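Local structure of endo-1,4-beta-xylanase (Pseudoalteromonas haloplanktis, 1H12) at residues Y209-F212 against A213-T217; N320-N323 against C324-V328; W100-A103 against K104-K108; G265-F268 against N269-N273; S232-L235 against L236-F240. The protein hydrolyses internal beta-1,4-xylosidic linkages of xylan as a cold-adapted family 8 glycoside hydrolase, and may also act on beta-1,4-glucans. All blocks are in the same frame, centred on the assembly; numbering follows the deposited sequence.

Contact 1. Residues Y209-F212 against A213-T217; sequences YDYF and ANNVT
Asn215 turns its amide back along helix 206-215 and gives ND2 to Tyr211 O at 2.9 Å. The bond is nearly straight at the hydrogen (170°), and the oxygen lies close to the amide plane, so the N-H is well aimed. Two backbone bonds frame it: Ala213 N to Tyr209 O, a regular helical bond, and Asn215 N to Phe212 O at 2.9 Å, which spans three residues rather than four. Asn214 N reaches Asp210 O at 3.2 Å and makes a second, weak bond to Tyr211 O.

Asn215 ND2 also rides over one face of the Tyr211 ring toward its rim, 3.4 Å from Tyr211 CE1, with amide and ring planes 43° apart. In Tyr211 a chi1 of 176° sets CG opposite the backbone N, which carries the ring beside Asn215. Asn215 ND2 also bonds Asn401 OD1, and Asn215 OD1 takes Asn402 N, near the C-terminus; the hydroxyl of Tyr211 bonds Tyr400 O. Phe212 turns to Trp225 and helices 143-160 and 168-182.

With the amide bonded at both ends, its rotation is fixed, and one asparagine joins this part of helix 206-215 to the C-terminal tail.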
# COMPACT_ATOMS: atom_id res chain seq x y z
N TYR A 209 -10.77 -6.40 0.89
CA TYR A 209 -11.36 -7.72 1.03
C TYR A 209 -12.88 -7.66 0.77
O TYR A 209 -13.45 -8.58 0.18
CB TYR A 209 -11.06 -8.31 2.39
CG TYR A 209 -9.59 -8.23 2.78
CD1 TYR A 209 -8.57 -8.65 1.96
CD2 TYR A 209 -9.26 -7.70 4.01
CE1 TYR A 209 -7.26 -8.55 2.36
CE2 TYR A 209 -7.93 -7.59 4.41
CZ TYR A 209 -6.94 -8.00 3.60
OH TYR A 209 -5.64 -7.82 4.06
N ASP A 210 -13.54 -6.58 1.22
CA ASP A 210 -14.95 -6.42 0.89
C ASP A 210 -15.17 -6.26 -0.59
O ASP A 210 -16.14 -6.80 -1.13
CB ASP A 210 -15.48 -5.17 1.62
CG ASP A 210 -15.70 -5.38 3.09
OD1 ASP A 210 -16.43 -6.35 3.41
OD2 ASP A 210 -15.19 -4.63 3.92
N TYR A 211 -14.28 -5.54 -1.28
CA TYR A 211 -14.35 -5.42 -2.74
C TYR A 211 -14.12 -6.81 -3.39
O TYR A 211 -14.86 -7.19 -4.31
CB TYR A 211 -13.28 -4.41 -3.18
CG TYR A 211 -13.15 -4.22 -4.66
CD1 TYR A 211 -14.08 -3.54 -5.40
CD2 TYR A 211 -12.04 -4.73 -5.33
CE1 TYR A 211 -13.94 -3.39 -6.78
CE2 TYR A 211 -11.86 -4.52 -6.68
CZ TYR A 211 -12.83 -3.90 -7.42
OH TYR A 211 -12.66 -3.82 -8.79
N PHE A 212 -13.15 -7.57 -2.91
CA PHE A 212 -12.94 -8.90 -3.46
C PHE A 212 -14.23 -9.73 -3.32
O PHE A 212 -14.65 -10.40 -4.26
CB PHE A 212 -11.82 -9.62 -2.74
CG PHE A 212 -10.43 -8.99 -2.83
CD1 PHE A 212 -10.10 -8.09 -3.79
CD2 PHE A 212 -9.44 -9.39 -1.97
CE1 PHE A 212 -8.82 -7.56 -3.88
CE2 PHE A 212 -8.17 -8.87 -2.03
CZ PHE A 212 -7.85 -7.94 -2.99
N ALA A 213 -14.85 -9.69 -2.15
CA ALA A 213 -16.06 -10.47 -1.91
C ALA A 213 -17.15 -10.16 -2.92
O ALA A 213 -17.88 -11.05 -3.34
CB ALA A 213 -16.58 -10.19 -0.49
N ASN A 214 -17.28 -8.89 -3.30
CA ASN A 214 -18.30 -8.47 -4.24
C ASN A 214 -17.95 -8.74 -5.70
O ASN A 214 -18.76 -8.48 -6.58
CB ASN A 214 -18.62 -7.01 -4.05
CG ASN A 214 -19.36 -6.74 -2.77
OD1 ASN A 214 -19.93 -7.68 -2.15
ND2 ASN A 214 -19.36 -5.49 -2.36
N ASN A 215 -16.74 -9.23 -5.96
CA ASN A 215 -16.24 -9.43 -7.32
C ASN A 215 -15.87 -10.85 -7.64
O ASN A 215 -15.36 -11.10 -8.72
CB ASN A 215 -15.12 -8.43 -7.62
CG ASN A 215 -15.65 -7.06 -7.87
OD1 ASN A 215 -15.95 -6.74 -9.04
ND2 ASN A 215 -15.84 -6.23 -6.84
N VAL A 216 -16.15 -11.78 -6.73
CA VAL A 216 -15.98 -13.22 -7.02
C VAL A 216 -17.38 -13.75 -7.44
O VAL A 216 -18.34 -13.16 -7.15
CB VAL A 216 -15.36 -13.97 -5.86
CG1 VAL A 216 -13.93 -13.50 -5.67
CG2 VAL A 216 -16.17 -13.85 -4.58
N THR A 217 -17.41 -14.96 -7.98
CA THR A 217 -18.71 -15.46 -8.48
C THR A 217 -19.08 -16.78 -7.94
O THR A 217 -19.82 -17.46 -8.62
CB THR A 217 -18.82 -15.69 -9.94
OG1 THR A 217 -17.71 -16.57 -10.25
CG2 THR A 217 -18.72 -14.33 -10.76

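Contact 2. Residues N320-N323 against C324-V328; sequences NSKN and CYEQV. With XYP (beta-D-xylopyranose), chain B.
Glu326 OE2 accepts from two side chains across the bend, Lys322 NZ in a salt bridge of 2.7 Å and Asn320 ND2 at 2.9 Å. Both donors belong to an Asx turn in this loop between helix 300-318 and strand 329-330: Asn320 OD1 accepts from Lys322 N at 2.9 Å, in the carbonyl plane and on a lone pair, within a type I beta turn from Asn320 to Asn323 that is closed by Asn323 N to Asn320 O. The bonds round Glu326 OE2 are the tight part. The two donors come from opposite faces of the carboxylate plane, each more than 35° out of it, and the ND2 bond is close to straight (163°). Lys322 NZ also returns to Asn320 OD1, so the three side chains bond pairwise in a triangle. The lysine gets there by bending at chi3 and chi4, which folds its chain across Cys324 and puts Lys322 CE 3.8 Å from Cys324 SG. The disulfide of Cys324 with Cys339 and a weak bond of Glu326 OE1 to Asn336 N tie this loop to residues 336-339. Farther along, the chain runs to the sugar site, where Gln327 is among the residues lining the xylopyranose pocket.

The outer side is looser. Ser321 and Asn323, at the bend, are exposed, and the side chain of Asn323 meets the following residues through little more than its first carbon, Asn323 CB lying 3.7 Å from Cys324 N.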
# COMPACT_ATOMS: atom_id res chain seq x y z
N ASN A 320 11.85 17.05 19.10
CA ASN A 320 12.90 16.74 18.13
C ASN A 320 13.71 17.99 17.85
O ASN A 320 13.16 19.03 17.49
CB ASN A 320 12.31 16.20 16.85
CG ASN A 320 13.35 15.44 16.03
OD1 ASN A 320 14.26 16.07 15.45
ND2 ASN A 320 13.31 14.12 16.07
N SER A 321 15.04 17.86 17.92
CA SER A 321 15.91 18.98 17.66
C SER A 321 15.88 19.48 16.25
O SER A 321 16.30 20.62 16.01
CB SER A 321 17.35 18.59 18.05
OG SER A 321 17.86 17.60 17.14
N LYS A 322 15.38 18.69 15.31
CA LYS A 322 15.26 19.09 13.93
C LYS A 322 13.89 19.63 13.61
O LYS A 322 13.58 19.90 12.48
CB LYS A 322 15.60 17.91 13.01
CG LYS A 322 17.03 17.35 13.23
CD LYS A 322 17.22 15.94 12.43
CE LYS A 322 16.27 14.77 12.93
NZ LYS A 322 16.50 14.27 14.24
N ASN A 323 12.98 19.69 14.59
CA ASN A 323 11.61 20.15 14.38
C ASN A 323 10.90 19.29 13.32
O ASN A 323 10.17 19.84 12.49
CB ASN A 323 11.52 21.61 14.03
CG ASN A 323 10.08 22.14 14.25
OD1 ASN A 323 9.45 21.82 15.25
ND2 ASN A 323 9.59 23.00 13.33
N CYS A 324 11.10 18.02 13.36
CA CYS A 324 10.41 17.06 12.51
C CYS A 324 10.04 15.86 13.34
O CYS A 324 10.72 15.59 14.35
CB CYS A 324 11.31 16.60 11.33
SG CYS A 324 12.72 15.60 11.90
N TYR A 325 9.02 15.12 12.95
CA TYR A 325 8.92 13.76 13.40
C TYR A 325 9.73 12.89 12.42
O TYR A 325 9.88 13.24 11.26
CB TYR A 325 7.48 13.26 13.55
CG TYR A 325 6.63 13.29 12.32
CD1 TYR A 325 5.81 14.38 12.03
CD2 TYR A 325 6.63 12.22 11.42
CE1 TYR A 325 5.02 14.42 10.90
CE2 TYR A 325 5.86 12.28 10.30
CZ TYR A 325 5.05 13.37 10.01
OH TYR A 325 4.25 13.35 8.88
N GLU A 326 10.28 11.80 12.95
CA GLU A 326 11.18 10.96 12.22
C GLU A 326 10.51 9.76 11.55
O GLU A 326 9.34 9.46 11.76
CB GLU A 326 12.31 10.51 13.14
CG GLU A 326 13.22 11.64 13.59
CD GLU A 326 14.44 11.20 14.37
OE1 GLU A 326 14.73 10.00 14.47
OE2 GLU A 326 15.09 12.11 14.94
N GLN A 327 11.32 9.06 10.76
CA GLN A 327 10.88 7.90 10.00
C GLN A 327 10.75 6.64 10.79
O GLN A 327 9.99 5.74 10.36
CB GLN A 327 11.88 7.67 8.85
CG GLN A 327 11.83 8.79 7.81
CD GLN A 327 12.57 8.52 6.51
OE1 GLN A 327 13.43 7.69 6.42
NE2 GLN A 327 12.17 9.25 5.48
N VAL A 328 11.46 6.50 11.89
CA VAL A 328 11.49 5.26 12.66
C VAL A 328 11.42 5.54 14.17
O VAL A 328 12.22 6.32 14.72
CB VAL A 328 12.72 4.42 12.37
CG1 VAL A 328 12.75 3.15 13.22
CG2 VAL A 328 12.83 4.05 10.92
O1 XYP B . 14.94 12.77 0.37
C1 XYP B . 15.11 12.03 1.59
C2 XYP B . 13.95 11.22 1.83
C3 XYP B . 14.02 10.38 3.04
C4 XYP B . 15.43 9.80 3.21
C5 XYP B . 16.51 10.84 2.97
O2 XYP B . 12.71 11.94 1.83
O3 XYP B . 12.99 9.39 3.05
O4 XYP B . 15.61 9.13 4.43
O5 XYP B . 16.28 11.45 1.69

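Contact 3. Residues W100-A103 against K104-K108; sequences WRFA and KAYQK
Trp100 meets Lys104 one turn on along helix 93-107: Lys104 CB stands over one face of the indole, 4.2 Å from the centroid of its six-membered ring and 15° off the normal, a CH-pi contact. The extended lysine chain continues across the ring, with Lys104 CD 3.9 Å from Trp100 CZ2. Both polar ends then converge on Asp171, whose OD2 takes Trp100 NE1 and whose OD1 pairs with Lys104 NZ.

Arg101 joins in through its carbonyl, bonded by Ala105 N; its guanidinium is turned to Glu165. Phe102, its first torsion trans (chi1 -177°), offers a ring face to the edge of Tyr106 in a T-shaped stack. The centroids are 5.1 Å apart and the planes 63° to each other, and Tyr106 CD2 comes to 3.5 Å from Phe102 CD2.

Ala103 O receives two donors, Gln107 N at 2.9 Å and Lys108 N at 3.0 Å; the latter is the wider, pi-type turn at the helix end. Ala103 CB also lies against Gln107 OE1, a buried oxygen that finds no hydrogen-bonding partner in the model.

The chemistry is thus divided: a shared carboxylate fixes the Trp100-Lys104 pair, aromatic packing fixes Phe102 and Tyr106, and at the helix end Ala103 O accepts from two donors.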
# COMPACT_ATOMS: atom_id res chain seq x y z
N TRP A 100 1.79 -4.96 -15.82
CA TRP A 100 1.24 -6.28 -15.54
C TRP A 100 1.95 -7.35 -16.39
O TRP A 100 2.26 -8.43 -15.91
CB TRP A 100 -0.28 -6.31 -15.74
CG TRP A 100 -0.91 -7.63 -15.51
CD1 TRP A 100 -1.72 -8.28 -16.36
CD2 TRP A 100 -0.72 -8.52 -14.38
NE1 TRP A 100 -2.05 -9.51 -15.87
CE2 TRP A 100 -1.45 -9.67 -14.65
CE3 TRP A 100 -0.01 -8.47 -13.17
CZ2 TRP A 100 -1.41 -10.78 -13.80
CZ3 TRP A 100 -0.00 -9.54 -12.33
CH2 TRP A 100 -0.69 -10.71 -12.64
N ARG A 101 2.29 -7.00 -17.65
CA ARG A 101 3.00 -7.94 -18.47
C ARG A 101 4.31 -8.34 -17.83
O ARG A 101 4.72 -9.51 -17.85
CB ARG A 101 3.25 -7.33 -19.86
CG ARG A 101 3.63 -8.35 -20.93
CD ARG A 101 4.05 -7.73 -22.27
NE ARG A 101 3.03 -6.80 -22.73
CZ ARG A 101 3.09 -5.47 -22.66
NH1 ARG A 101 4.23 -4.83 -22.44
NH2 ARG A 101 1.97 -4.75 -22.86
N PHE A 102 5.02 -7.35 -17.27
CA PHE A 102 6.28 -7.62 -16.58
C PHE A 102 6.09 -8.52 -15.38
O PHE A 102 6.84 -9.47 -15.14
CB PHE A 102 6.89 -6.29 -16.14
CG PHE A 102 8.25 -6.43 -15.48
CD1 PHE A 102 8.38 -6.75 -14.12
CD2 PHE A 102 9.39 -6.23 -16.23
CE1 PHE A 102 9.61 -6.90 -13.57
CE2 PHE A 102 10.64 -6.39 -15.64
CZ PHE A 102 10.73 -6.73 -14.32
N ALA A 103 5.09 -8.21 -14.58
CA ALA A 103 4.85 -8.98 -13.34
C ALA A 103 4.56 -10.44 -13.69
O ALA A 103 5.16 -11.35 -13.09
CB ALA A 103 3.69 -8.37 -12.56
N LYS A 104 3.64 -10.66 -14.61
CA LYS A 104 3.23 -11.99 -14.92
C LYS A 104 4.36 -12.82 -15.54
O LYS A 104 4.48 -14.01 -15.28
CB LYS A 104 1.95 -11.94 -15.78
CG LYS A 104 1.23 -13.18 -15.99
CD LYS A 104 -0.15 -12.90 -16.77
CE LYS A 104 -0.85 -14.17 -16.99
NZ LYS A 104 -2.01 -13.88 -17.79
N ALA A 105 5.20 -12.17 -16.34
CA ALA A 105 6.29 -12.87 -17.01
C ALA A 105 7.47 -13.12 -16.08
O ALA A 105 8.09 -14.18 -16.16
CB ALA A 105 6.79 -12.07 -18.20
N TYR A 106 7.83 -12.13 -15.29
CA TYR A 106 9.13 -12.12 -14.63
C TYR A 106 9.06 -12.20 -13.10
O TYR A 106 10.00 -12.73 -12.49
CB TYR A 106 9.92 -10.89 -15.06
CG TYR A 106 10.09 -10.74 -16.53
CD1 TYR A 106 10.67 -11.73 -17.29
CD2 TYR A 106 9.66 -9.62 -17.21
CE1 TYR A 106 10.83 -11.61 -18.66
CE2 TYR A 106 9.80 -9.49 -18.57
CZ TYR A 106 10.37 -10.51 -19.30
OH TYR A 106 10.51 -10.35 -20.67
N GLN A 107 8.02 -11.66 -12.47
CA GLN A 107 7.88 -11.78 -11.03
C GLN A 107 7.24 -13.08 -10.59
O GLN A 107 7.59 -13.63 -9.54
CB GLN A 107 7.16 -10.55 -10.44
CG GLN A 107 7.98 -9.30 -10.55
CD GLN A 107 7.21 -8.02 -10.20
OE1 GLN A 107 6.06 -7.84 -10.60
NE2 GLN A 107 7.89 -7.11 -9.49
N LYS A 108 6.27 -13.58 -11.35
CA LYS A 108 5.53 -14.77 -10.95
C LYS A 108 6.47 -15.97 -10.85
O LYS A 108 7.14 -16.32 -11.85
CB LYS A 108 4.43 -15.07 -11.95
CG LYS A 108 3.55 -16.19 -11.53
CD LYS A 108 2.57 -16.61 -12.65
CE LYS A 108 1.95 -17.95 -12.37
NZ LYS A 108 1.11 -18.40 -13.49

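Contact 4. Residues G265-F268 against N269-N273; sequences GYIF and NGQAN
Gln271 lays its aliphatic stem over one face of the Phe268 ring: CB is 3.6 Å from the ring centroid and 15° off the normal, a CH-pi contact, and Gln271 CG follows at 3.7 Å from Phe268 CE2. The amide plane is only 24° from the ring plane, though the two side chains cross at about a right angle. Tyr266 approaches Gln271 from another direction, with CD1 3.7 Å from Gln271 CD and the edge of its ring near Gln271 CB. Gln271 is thereby held between a face and an edge, while its amide end lies near Gly265 and Ile267. Without the ring, as with an alanine here in place of Phe268, the stem of Gln271 is likely to lose its aromatic cover, opening a gap beside CB and CG.

What places these groups is a type II beta turn from Phe268 to Gln271, closed by Gln271 N to Phe268 O at 3.2 Å. Gly270 takes the third position with positive phi (103°), where a side chain would collide with the carbonyl oxygen of Asn269. Gln271, its chain extended, then points back across the loop.

Farther out, this loop between helix 219-243 and strand 277-278 is pinned at its start by the backbone bonding of Gly265 with Gly275 and by Gly265 N to Gln276 OE1. Phe268 also touches Ile195, Ile267 rests on Leu198 and Arg257, and Tyr266 packs on Pro274.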
# COMPACT_ATOMS: atom_id res chain seq x y z
N GLY A 265 11.49 -7.48 19.04
CA GLY A 265 12.82 -7.85 18.61
C GLY A 265 12.83 -8.67 17.35
O GLY A 265 11.93 -8.58 16.49
N TYR A 266 13.92 -9.43 17.20
CA TYR A 266 14.10 -10.32 16.05
C TYR A 266 13.50 -11.67 16.34
O TYR A 266 13.58 -12.19 17.47
CB TYR A 266 15.59 -10.42 15.73
CG TYR A 266 16.14 -9.14 15.17
CD1 TYR A 266 15.91 -8.81 13.84
CD2 TYR A 266 16.82 -8.21 15.94
CE1 TYR A 266 16.38 -7.64 13.33
CE2 TYR A 266 17.27 -7.00 15.41
CZ TYR A 266 17.08 -6.75 14.07
OH TYR A 266 17.53 -5.60 13.49
N ILE A 267 12.90 -12.25 15.29
CA ILE A 267 12.31 -13.58 15.35
C ILE A 267 12.71 -14.52 14.20
O ILE A 267 12.38 -15.68 14.25
CB ILE A 267 10.80 -13.54 15.44
CG1 ILE A 267 10.15 -12.83 14.28
CG2 ILE A 267 10.30 -12.96 16.74
CD1 ILE A 267 8.69 -13.14 14.08
N PHE A 268 13.35 -14.04 13.16
CA PHE A 268 13.76 -14.94 12.08
C PHE A 268 15.01 -14.44 11.36
O PHE A 268 15.26 -13.22 11.26
CB PHE A 268 12.60 -15.20 11.05
CG PHE A 268 12.22 -14.02 10.19
CD1 PHE A 268 12.88 -13.75 8.99
CD2 PHE A 268 11.25 -13.12 10.60
CE1 PHE A 268 12.55 -12.64 8.21
CE2 PHE A 268 10.97 -12.03 9.78
CZ PHE A 268 11.66 -11.80 8.64
N ASN A 269 15.80 -15.39 10.85
CA ASN A 269 16.99 -15.06 10.08
C ASN A 269 16.61 -14.37 8.77
O ASN A 269 15.81 -14.87 8.03
CB ASN A 269 17.79 -16.30 9.79
CG ASN A 269 18.61 -16.80 10.97
OD1 ASN A 269 18.92 -18.07 11.07
ND2 ASN A 269 19.01 -15.94 11.81
N GLY A 270 17.21 -13.21 8.57
CA GLY A 270 16.90 -12.36 7.40
C GLY A 270 16.03 -11.17 7.73
O GLY A 270 15.80 -10.31 6.86
N GLN A 271 15.48 -11.09 8.93
CA GLN A 271 14.54 -10.01 9.30
C GLN A 271 15.27 -8.71 9.26
O GLN A 271 16.35 -8.52 9.81
CB GLN A 271 14.02 -10.29 10.69
CG GLN A 271 13.05 -9.30 11.22
CD GLN A 271 12.54 -9.67 12.60
OE1 GLN A 271 12.00 -8.74 13.36
NE2 GLN A 271 12.64 -10.88 12.94
N ALA A 272 14.65 -7.71 8.61
CA ALA A 272 15.39 -6.47 8.37
C ALA A 272 15.48 -5.54 9.59
O ALA A 272 16.43 -4.83 9.73
CB ALA A 272 14.62 -5.66 7.24
N ASN A 273 14.47 -5.52 10.45
CA ASN A 273 14.36 -4.58 11.58
C ASN A 273 13.62 -5.28 12.69
O ASN A 273 12.81 -6.17 12.39
CB ASN A 273 13.48 -3.31 11.10
CG ASN A 273 14.15 -2.51 10.12
OD1 ASN A 273 15.29 -2.00 10.38
ND2 ASN A 273 13.57 -2.41 8.99

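Contact 5. Residues S232-L235 against L236-F240; sequences SRTL and LKNHF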
# COMPACT_ATOMS: atom_id res chain seq x y z
N SER A 232 -9.75 -8.74 9.54
CA SER A 232 -8.71 -7.75 9.34
C SER A 232 -8.99 -6.51 10.21
O SER A 232 -8.08 -5.96 10.84
CB SER A 232 -8.59 -7.40 7.88
OG SER A 232 -7.57 -6.44 7.67
N ARG A 233 -10.24 -6.08 10.21
CA ARG A 233 -10.61 -4.98 11.10
C ARG A 233 -10.36 -5.38 12.56
O ARG A 233 -9.91 -4.55 13.36
CB ARG A 233 -12.03 -4.52 10.86
CG ARG A 233 -12.25 -3.96 9.46
CD ARG A 233 -13.53 -3.19 9.27
NE ARG A 233 -13.62 -2.70 7.94
CZ ARG A 233 -14.13 -3.37 6.91
NH1 ARG A 233 -14.82 -4.50 7.06
NH2 ARG A 233 -13.97 -2.88 5.70
N THR A 234 -10.66 -6.62 12.93
CA THR A 234 -10.41 -7.07 14.29
C THR A 234 -8.92 -7.04 14.60
O THR A 234 -8.51 -6.60 15.68
CB THR A 234 -11.04 -8.42 14.51
OG1 THR A 234 -12.43 -8.30 14.38
CG2 THR A 234 -10.68 -8.97 15.94
N LEU A 235 -8.10 -7.52 13.68
CA LEU A 235 -6.66 -7.50 13.88
C LEU A 235 -6.17 -6.06 14.09
O LEU A 235 -5.38 -5.80 15.01
CB LEU A 235 -5.96 -8.19 12.69
CG LEU A 235 -4.44 -8.25 12.65
CD1 LEU A 235 -3.76 -6.97 12.26
CD2 LEU A 235 -3.86 -8.77 13.92
N LEU A 236 -6.59 -5.16 13.21
CA LEU A 236 -6.17 -3.79 13.35
C LEU A 236 -6.66 -3.15 14.63
O LEU A 236 -5.92 -2.45 15.31
CB LEU A 236 -6.57 -2.95 12.13
CG LEU A 236 -5.78 -3.26 10.84
CD1 LEU A 236 -6.38 -2.50 9.70
CD2 LEU A 236 -4.28 -2.97 11.03
N LYS A 237 -7.92 -3.38 14.98
CA LYS A 237 -8.43 -2.87 16.26
C LYS A 237 -7.62 -3.38 17.41
O LYS A 237 -7.28 -2.63 18.32
CB LYS A 237 -9.91 -3.31 16.43
CG LYS A 237 -10.89 -2.69 15.62
CD LYS A 237 -12.36 -3.18 15.95
CE LYS A 237 -12.84 -4.10 14.86
NZ LYS A 237 -12.86 -3.38 13.52
N ASN A 238 -7.34 -4.66 17.40
CA ASN A 238 -6.56 -5.27 18.48
C ASN A 238 -5.15 -4.69 18.52
O ASN A 238 -4.61 -4.43 19.60
CB ASN A 238 -6.53 -6.79 18.32
CG ASN A 238 -7.84 -7.46 18.65
OD1 ASN A 238 -8.72 -6.86 19.30
ND2 ASN A 238 -7.97 -8.74 18.24
N HIS A 239 -4.53 -4.55 17.34
CA HIS A 239 -3.19 -3.97 17.29
C HIS A 239 -3.18 -2.57 17.85
O HIS A 239 -2.30 -2.22 18.65
CB HIS A 239 -2.71 -3.99 15.84
CG HIS A 239 -1.27 -3.62 15.67
ND1 HIS A 239 -0.24 -4.36 16.20
CD2 HIS A 239 -0.69 -2.58 15.04
CE1 HIS A 239 0.92 -3.76 15.86
NE2 HIS A 239 0.68 -2.67 15.16
N PHE A 240 -4.13 -1.76 17.46
CA PHE A 240 -4.21 -0.40 17.98
C PHE A 240 -4.46 -0.35 19.47
O PHE A 240 -3.96 0.54 20.15
CB PHE A 240 -5.14 0.48 17.14
CG PHE A 240 -4.46 1.00 15.90
CD1 PHE A 240 -3.55 2.02 16.01
CD2 PHE A 240 -4.72 0.45 14.62
CE1 PHE A 240 -2.88 2.49 14.90
CE2 PHE A 240 -4.06 0.94 13.52
CZ PHE A 240 -3.14 1.94 13.67
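Four regular i to i+4 bonds, from Leu236 N to Ser232 O (2.9 Å) through His239 N to Leu235 O (2.8 Å), run through this part of helix 219-243, with N-H...O angles between 160° and 171°. On one side of the helix Lys237 folds back over the preceding turn. Its chain bends at chi3 (-106°) and chi4, bringing NZ into a weak bond with Arg233 O, 3.2 Å away, the oxygen already bonded by Lys237 N; Lys237 CG and CE pack on the same oxygen. Arg233, extended from CG to NE, crosses it obliquely, and its NH2 forms salt bridges with Asp210 of helix 206-215 and Asp292 of helix 283-296. The charged atoms are not in contact, Lys237 NZ lying 5.7 Å from Arg233 NE. Were Lys237 cut back to an alanine, Arg233 O would probably lose its second, weak donor and the methylene cover over that carbonyl.

One residue round, Thr234 and Asn238 lie side by side and point the same way, Thr234 CG2 at 3.6 Å from Asn238 ND2, while Thr234 OG1 bonds Thr230 O. On the buried side Leu236 packs on Pro206 and Trp301, and His239 is bonded through both nitrogens, to Gly260 O and Thr253 N.

Salt bridges thus hold Arg233, their carboxylates probably easing the nearby lysine charge, while Lys237 NZ has only a weak bond to Arg233 O; the buried side combines apolar packing of Leu236 with a doubly hydrogen-bonded His239.

Along the chain the order is contact 3, contact 1, contact 5, contact 4 and contact 2, all within the family 8 sequence. Contacts 1 and 5 lie on successive helices, 206-215 and 219-243; their centres are 21 Å apart, yet they touch, with Tyr209 packed on Ser232. Contacts 2 and 4 are loops, with nearest atoms about 6 Å apart. Contacts 2 and 3, 39 Å apart between centres, lie on opposite sides of the chain's centre. The helical contacts 1, 3 and 5 probably belong to the scaffold, an (alpha/alpha)6 barrel in family 8, while contact 2 reaches the xylose site and contact 4 stays farther off, its Asn273 side chain about 13 Å from the bound sugar.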